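Local atomic coordinates of cortical-lytic enzyme (Bacillus cereus, PDB entry 4S3J), a protein that acts as an N-acetylglucosaminidase that degrades partially broken-down cortex peptidoglycan during spore germination, recognising its muramic acid delta-lactam residues. Residues Ala295-Gly300 against Gln391-Leu396; Ile359-Thr364 against Phe384-Ser389. All coordinates share one frame; numbering follows the deposited sequence.

In the fold
Both contacts lie in the glycosyl hydrolase family 18 domain, their centres about 9 Å apart, and both use helix 387-400. Contact 2 sits at its first turn and the residues before it; contact 1 uses the next two turns. Along the chain the order is 295-300, 359-364, 384-389, 391-396, so contact 2 is nested within the loop closed by contact 1. The elements from strand 341-343 to strand 379-383 fit the alpha/beta insertion of chitinase-like members of the family. Contact 2 joins this insertion to the helix, while contact 1 joins that helix to helix 299-312 of the TIM barrel. Gln-366 OE1 bonds both Tyr-361 OH and Ser-392 OG, linking the two.

Contact 1 of 2, residues Ala295-Gly300 against Gln391-Leu396; sequences AISPIG and QSKFNL
Two helices of the outer layer of the TIM barrel meet here: the loop and first turn of helix 299-312 bring Ser-297 and Ile-299 against Ser-392, Lys-393 and Leu-396 of helix 387-400. Ile-299 is the main apolar element. With CG1 anti to its own amide nitrogen (chi1 -162°) and the chain straight beyond, its CD1 reaches the other helix and ends 3.7 Å from Ser-392 CB and 3.6 Å from Ser-392 O. Farther back, CG1 of Ile-299 lies 4.0 Å from Leu-396 CD2 and 4.1 Å from Lys-393 CE. The isoleucine runs past Lys-393 and Leu-396 in the opposite sense to each, so flanks meet as well as ends. Lys-393 supplies the polar half of the contact. Its chain bends at chi2 and again at chi4, which carries the ammonium group to the loop, where NZ donates to Ser-297 O at 2.9 Å. The nitrogen lies in the carbonyl plane on a lone pair, with a C=O...N angle of 139°. Ser-297 OG is also 2.9 Å from Lys-393 NZ, and it is hydrogen-bonded to Asn-323 OD1. Gln-322 OE1 takes a further bond from NZ, so the buried ammonium faces three oxygens, which probably steadies its charge. The hydroxyl of Ser-392 leaves the interface for Gln-366 and Arg-65. Pro-298, between the two contacting loop residues, is the N-cap of helix 299-312. Through Lys-393 to Gln-322 and Ser-297 to Asn-323, the pair joins this helix start to strand 318-330 and to the next helix of the barrel layer, which follows after the insertion. Such pairing of neighbouring outer helices, with the intervening strand beneath them, is typical of the TIM barrel of family 18 hydrolases.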
loop_
_atom_site.group_PDB
_atom_site.type_symbol
_atom_site.label_atom_id
_atom_site.label_comp_id
_atom_site.label_asym_id
_atom_site.label_seq_id
_atom_site.Cartn_x
_atom_site.Cartn_y
_atom_site.Cartn_z
ATOM N N ALA A 295 -6.621 7.746 -11.936
ATOM C CA ALA A 295 -6.356 6.793 -10.858
ATOM C C ALA A 295 -4.856 6.749 -10.514
ATOM O O ALA A 295 -4.013 6.718 -11.412
ATOM C CB ALA A 295 -6.831 5.433 -11.229
ATOM N N ILE A 296 -4.549 6.681 -9.225
ATOM C CA ILE A 296 -3.157 6.681 -8.764
ATOM C C ILE A 296 -2.471 5.342 -9.080
ATOM O O ILE A 296 -1.299 5.321 -9.469
ATOM C CB ILE A 296 -3.055 6.992 -7.233
ATOM C CG1 ILE A 296 -3.329 8.475 -6.928
ATOM C CG2 ILE A 296 -1.658 6.717 -6.693
ATOM C CD1 ILE A 296 -4.693 8.912 -7.142
ATOM N N SER A 297 -3.178 4.232 -8.898
ATOM C CA SER A 297 -2.606 2.906 -9.132
ATOM C C SER A 297 -3.597 1.984 -9.859
ATOM O O SER A 297 -4.113 1.003 -9.289
ATOM C CB SER A 297 -2.156 2.302 -7.800
ATOM O OG SER A 297 -3.213 2.269 -6.854
ATOM N N PRO A 298 -3.909 2.302 -11.132
ATOM C CA PRO A 298 -4.888 1.533 -11.912
ATOM C C PRO A 298 -4.482 0.059 -11.982
ATOM O O PRO A 298 -3.302 -0.219 -12.161
ATOM C CB PRO A 298 -4.842 2.203 -13.285
ATOM C CG PRO A 298 -3.496 2.840 -13.340
ATOM C CD PRO A 298 -3.234 3.321 -11.951
ATOM N N ILE A 299 -5.431 -0.857 -11.820
ATOM C CA ILE A 299 -5.086 -2.248 -11.557
ATOM C C ILE A 299 -4.512 -2.966 -12.784
ATOM O O ILE A 299 -3.717 -3.876 -12.639
ATOM C CB ILE A 299 -6.325 -2.993 -11.006
ATOM C CG1 ILE A 299 -5.890 -4.283 -10.310
ATOM C CG2 ILE A 299 -7.338 -3.221 -12.097
ATOM C CD1 ILE A 299 -6.957 -4.863 -9.396
ATOM N N GLY A 300 -4.897 -2.559 -13.987
ATOM C CA GLY A 300 -4.341 -3.155 -15.194
ATOM C C GLY A 300 -2.836 -2.967 -15.283
ATOM O O GLY A 300 -2.074 -3.938 -15.391
ATOM N N GLN A 391 -9.766 -4.307 -1.968
ATOM C CA GLN A 391 -10.131 -5.717 -2.137
ATOM C C GLN A 391 -9.713 -6.241 -3.516
ATOM O O GLN A 391 -9.209 -7.366 -3.622
ATOM C CB GLN A 391 -11.630 -5.922 -1.901
ATOM C CG GLN A 391 -12.069 -7.390 -1.903
ATOM C CD GLN A 391 -11.404 -8.213 -0.817
ATOM O OE1 GLN A 391 -11.627 -7.994 0.376
ATOM N NE2 GLN A 391 -10.547 -9.152 -1.224
ATOM N N SER A 392 -9.869 -5.438 -4.565
ATOM C CA SER A 392 -9.390 -5.837 -5.886
ATOM C C SER A 392 -7.892 -6.072 -5.894
ATOM O O SER A 392 -7.418 -7.011 -6.531
ATOM C CB SER A 392 -9.747 -4.799 -6.928
ATOM O OG SER A 392 -11.168 -4.721 -7.036
ATOM N N LYS A 393 -7.154 -5.223 -5.198
ATOM C CA LYS A 393 -5.705 -5.379 -5.106
ATOM C C LYS A 393 -5.305 -6.623 -4.316
ATOM O O LYS A 393 -4.389 -7.347 -4.725
ATOM C CB LYS A 393 -5.093 -4.135 -4.477
ATOM C CG LYS A 393 -5.097 -2.907 -5.391
ATOM C CD LYS A 393 -4.093 -3.070 -6.516
ATOM C CE LYS A 393 -4.102 -1.903 -7.510
ATOM N NZ LYS A 393 -3.727 -0.591 -6.918
ATOM N N PHE A 394 -6.008 -6.910 -3.218
ATOM C CA PHE A 394 -5.756 -8.136 -2.454
ATOM C C PHE A 394 -5.997 -9.365 -3.347
ATOM O O PHE A 394 -5.215 -10.323 -3.310
ATOM C CB PHE A 394 -6.658 -8.219 -1.219
ATOM C CG PHE A 394 -6.316 -7.240 -0.100
ATOM C CD1 PHE A 394 -5.098 -6.546 -0.040
ATOM C CD2 PHE A 394 -7.271 -6.981 0.890
ATOM C CE1 PHE A 394 -4.818 -5.684 1.010
ATOM C CE2 PHE A 394 -6.999 -6.112 1.922
ATOM C CZ PHE A 394 -5.762 -5.446 1.977
ATOM N N ASN A 395 -7.080 -9.361 -4.128
ATOM C CA ASN A 395 -7.383 -10.488 -5.023
ATOM C C ASN A 395 -6.308 -10.633 -6.115
ATOM O O ASN A 395 -5.946 -11.749 -6.504
ATOM C CB ASN A 395 -8.760 -10.324 -5.642
ATOM C CG ASN A 395 -9.880 -10.519 -4.628
ATOM O OD1 ASN A 395 -9.642 -10.902 -3.470
ATOM N ND2 ASN A 395 -11.098 -10.232 -5.048
ATOM N N LEU A 396 -5.781 -9.509 -6.599
ATOM C CA LEU A 396 -4.675 -9.557 -7.558
ATOM C C LEU A 396 -3.439 -10.235 -6.947
ATOM O O LEU A 396 -2.768 -11.047 -7.610
ATOM C CB LEU A 396 -4.336 -8.153 -8.031
ATOM C CG LEU A 396 -3.120 -8.004 -8.954
ATOM C CD1 LEU A 396 -3.355 -8.776 -10.262
ATOM C CD2 LEU A 396 -2.836 -6.552 -9.246
#

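Contact 2 of 2, residues Ile359-Thr364 against Phe384-Ser389; sequences IRYDFT and FEDARS
Tyr-361 lies against Arg-388 and Ile-359 packs at the edge of the arginine, these three carrying most of the buried surface. The tyrosine ring and the guanidinium are inclined by 41°, so they overlap obliquely: Tyr-361 CD1 sits over one guanidinium face, 3.5 Å from Arg-388 CZ and offset toward the rim, while Arg-388 CD lies over one face of the tyrosine ring. Arg-388 CB is 3.6 Å from Tyr-361 CE1. The bend at chi3 (-67°) folds the arginine back onto Asp-386, whose OD2 receives both NE (3.1 Å) and NH2 (2.8 Å) in a side-on salt bridge that fixes the guanidinium's rotation. NH1 reaches Ile-359 O through a water. Ile-359 CG2 meets the guanidinium edge, 3.8 Å from Arg-388 NH2, and the Phe-384 ring edge, 4.0 Å from Phe-384 CZ. Asp-386 and Ser-389 form a capping box, both of its bonds weak, at the start of helix 387-400, and Tyr-361 OH, 3.4 Å from Ser-389 CA, hydrogen-bonds Gln-366. Around this joint, helix 345-354 packs on Ile-359 and Phe-384, Pro-368 of strand 367-373 touches Asp-386 and Ser-389, and LysM strands 3-7 and 45-49 lie against Arg-388.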
loop_
_atom_site.group_PDB
_atom_site.type_symbol
_atom_site.label_atom_id
_atom_site.label_comp_id
_atom_site.label_asym_id
_atom_site.label_seq_id
_atom_site.Cartn_x
_atom_site.Cartn_y
_atom_site.Cartn_z
ATOM N N ILE A 359 -19.939 9.420 -4.808
ATOM C CA ILE A 359 -18.682 8.798 -5.204
ATOM C C ILE A 359 -18.981 7.792 -6.305
ATOM O O ILE A 359 -19.868 6.945 -6.167
ATOM C CB ILE A 359 -18.008 8.109 -4.012
ATOM C CG1 ILE A 359 -17.593 9.141 -2.953
ATOM C CG2 ILE A 359 -16.796 7.302 -4.465
ATOM C CD1 ILE A 359 -17.401 8.587 -1.597
ATOM N N ARG A 360 -18.278 7.918 -7.422
ATOM C CA ARG A 360 -18.392 7.014 -8.548
ATOM C C ARG A 360 -17.249 6.009 -8.523
ATOM O O ARG A 360 -16.263 6.205 -7.818
ATOM C CB ARG A 360 -18.375 7.792 -9.853
ATOM C CG ARG A 360 -19.646 8.605 -10.083
ATOM C CD ARG A 360 -19.336 10.000 -10.488
ATOM N NE ARG A 360 -18.629 10.059 -11.758
ATOM C CZ ARG A 360 -17.836 11.066 -12.129
ATOM N NH1 ARG A 360 -17.230 11.021 -13.308
ATOM N NH2 ARG A 360 -17.631 12.109 -11.322
ATOM N N TYR A 361 -17.387 4.929 -9.287
ATOM C CA TYR A 361 -16.361 3.881 -9.324
ATOM C C TYR A 361 -16.021 3.473 -10.753
ATOM O O TYR A 361 -16.885 3.130 -11.537
ATOM C CB TYR A 361 -16.825 2.662 -8.539
ATOM C CG TYR A 361 -15.703 1.712 -8.206
ATOM C CD1 TYR A 361 -14.871 1.944 -7.119
ATOM C CD2 TYR A 361 -15.450 0.600 -9.007
ATOM C CE1 TYR A 361 -13.839 1.076 -6.814
ATOM C CE2 TYR A 361 -14.403 -0.276 -8.714
ATOM C CZ TYR A 361 -13.606 -0.036 -7.620
ATOM O OH TYR A 361 -12.557 -0.883 -7.315
ATOM N N ASP A 362 -14.740 3.564 -11.079
ATOM C CA ASP A 362 -14.227 3.175 -12.392
ATOM C C ASP A 362 -13.863 1.689 -12.345
ATOM O O ASP A 362 -12.909 1.308 -11.674
ATOM C CB ASP A 362 -13.019 4.061 -12.751
ATOM C CG ASP A 362 -12.425 3.756 -14.124
ATOM O OD1 ASP A 362 -12.427 2.606 -14.566
ATOM O OD2 ASP A 362 -11.939 4.695 -14.783
ATOM N N PHE A 363 -14.643 0.850 -13.028
ATOM C CA PHE A 363 -14.439 -0.602 -12.959
ATOM C C PHE A 363 -13.258 -1.098 -13.800
ATOM O O PHE A 363 -12.819 -2.238 -13.630
ATOM C CB PHE A 363 -15.726 -1.315 -13.383
ATOM C CG PHE A 363 -16.813 -1.227 -12.351
ATOM C CD1 PHE A 363 -17.680 -0.147 -12.325
ATOM C CD2 PHE A 363 -16.943 -2.198 -11.373
ATOM C CE1 PHE A 363 -18.653 -0.048 -11.360
ATOM C CE2 PHE A 363 -17.915 -2.098 -10.404
ATOM C CZ PHE A 363 -18.767 -1.036 -10.395
ATOM N N THR A 364 -12.748 -0.264 -14.701
ATOM C CA THR A 364 -11.549 -0.605 -15.468
ATOM C C THR A 364 -10.283 -0.327 -14.655
ATOM O O THR A 364 -9.429 -1.205 -14.508
ATOM C CB THR A 364 -11.527 0.152 -16.809
ATOM O OG1 THR A 364 -12.685 -0.237 -17.558
ATOM C CG2 THR A 364 -10.278 -0.180 -17.623
ATOM N N PHE A 384 -9.082 8.371 -5.468
ATOM C CA PHE A 384 -8.589 7.948 -4.164
ATOM C C PHE A 384 -8.684 6.428 -4.003
ATOM O O PHE A 384 -8.806 5.716 -5.003
ATOM C CB PHE A 384 -9.312 8.739 -3.040
ATOM C CG PHE A 384 -10.760 8.425 -2.849
ATOM C CD1 PHE A 384 -11.732 8.876 -3.751
ATOM C CD2 PHE A 384 -11.164 7.740 -1.717
ATOM C CE1 PHE A 384 -13.093 8.564 -3.537
ATOM C CE2 PHE A 384 -12.516 7.419 -1.512
ATOM C CZ PHE A 384 -13.474 7.865 -2.398
ATOM N N GLU A 385 -8.542 5.941 -2.772
ATOM C CA GLU A 385 -8.566 4.511 -2.488
ATOM C C GLU A 385 -9.699 4.219 -1.523
ATOM O O GLU A 385 -9.902 4.980 -0.567
ATOM C CB GLU A 385 -7.250 4.057 -1.876
ATOM C CG GLU A 385 -6.005 4.280 -2.734
ATOM C CD GLU A 385 -5.954 3.346 -3.936
ATOM O OE1 GLU A 385 -6.476 2.204 -3.846
ATOM O OE2 GLU A 385 -5.420 3.766 -4.980
ATOM N N ASP A 386 -10.432 3.117 -1.734
ATOM C CA ASP A 386 -11.442 2.704 -0.757
ATOM C C ASP A 386 -11.505 1.181 -0.655
ATOM O O ASP A 386 -10.685 0.474 -1.255
ATOM C CB ASP A 386 -12.843 3.292 -1.058
ATOM C CG ASP A 386 -13.539 2.680 -2.282
ATOM O OD1 ASP A 386 -13.080 1.670 -2.854
ATOM O OD2 ASP A 386 -14.615 3.227 -2.655
ATOM N N ALA A 387 -12.470 0.673 0.119
ATOM C CA ALA A 387 -12.510 -0.756 0.405
ATOM C C ALA A 387 -12.639 -1.616 -0.860
ATOM O O ALA A 387 -12.083 -2.732 -0.926
ATOM C CB ALA A 387 -13.645 -1.065 1.378
ATOM N N ARG A 388 -13.369 -1.116 -1.853
ATOM C CA ARG A 388 -13.571 -1.863 -3.088
ATOM C C ARG A 388 -12.254 -2.079 -3.825
ATOM O O ARG A 388 -11.952 -3.208 -4.248
ATOM C CB ARG A 388 -14.563 -1.144 -4.009
ATOM C CG ARG A 388 -15.986 -1.104 -3.431
ATOM C CD ARG A 388 -16.901 -0.184 -4.209
ATOM N NE ARG A 388 -16.516 1.226 -4.089
ATOM C CZ ARG A 388 -17.256 2.244 -4.525
ATOM N NH1 ARG A 388 -18.427 2.013 -5.104
ATOM N NH2 ARG A 388 -16.824 3.493 -4.374
ATOM N N SER A 389 -11.490 -0.999 -4.021
ATOM C CA SER A 389 -10.284 -1.104 -4.843
ATOM C C SER A 389 -9.192 -1.837 -4.066
ATOM O O SER A 389 -8.442 -2.616 -4.652
ATOM C CB SER A 389 -9.804 0.291 -5.400
ATOM O OG SER A 389 -9.473 1.409 -4.513
HETATM O O HOH W 1 -19.857 4.096 -6.532
#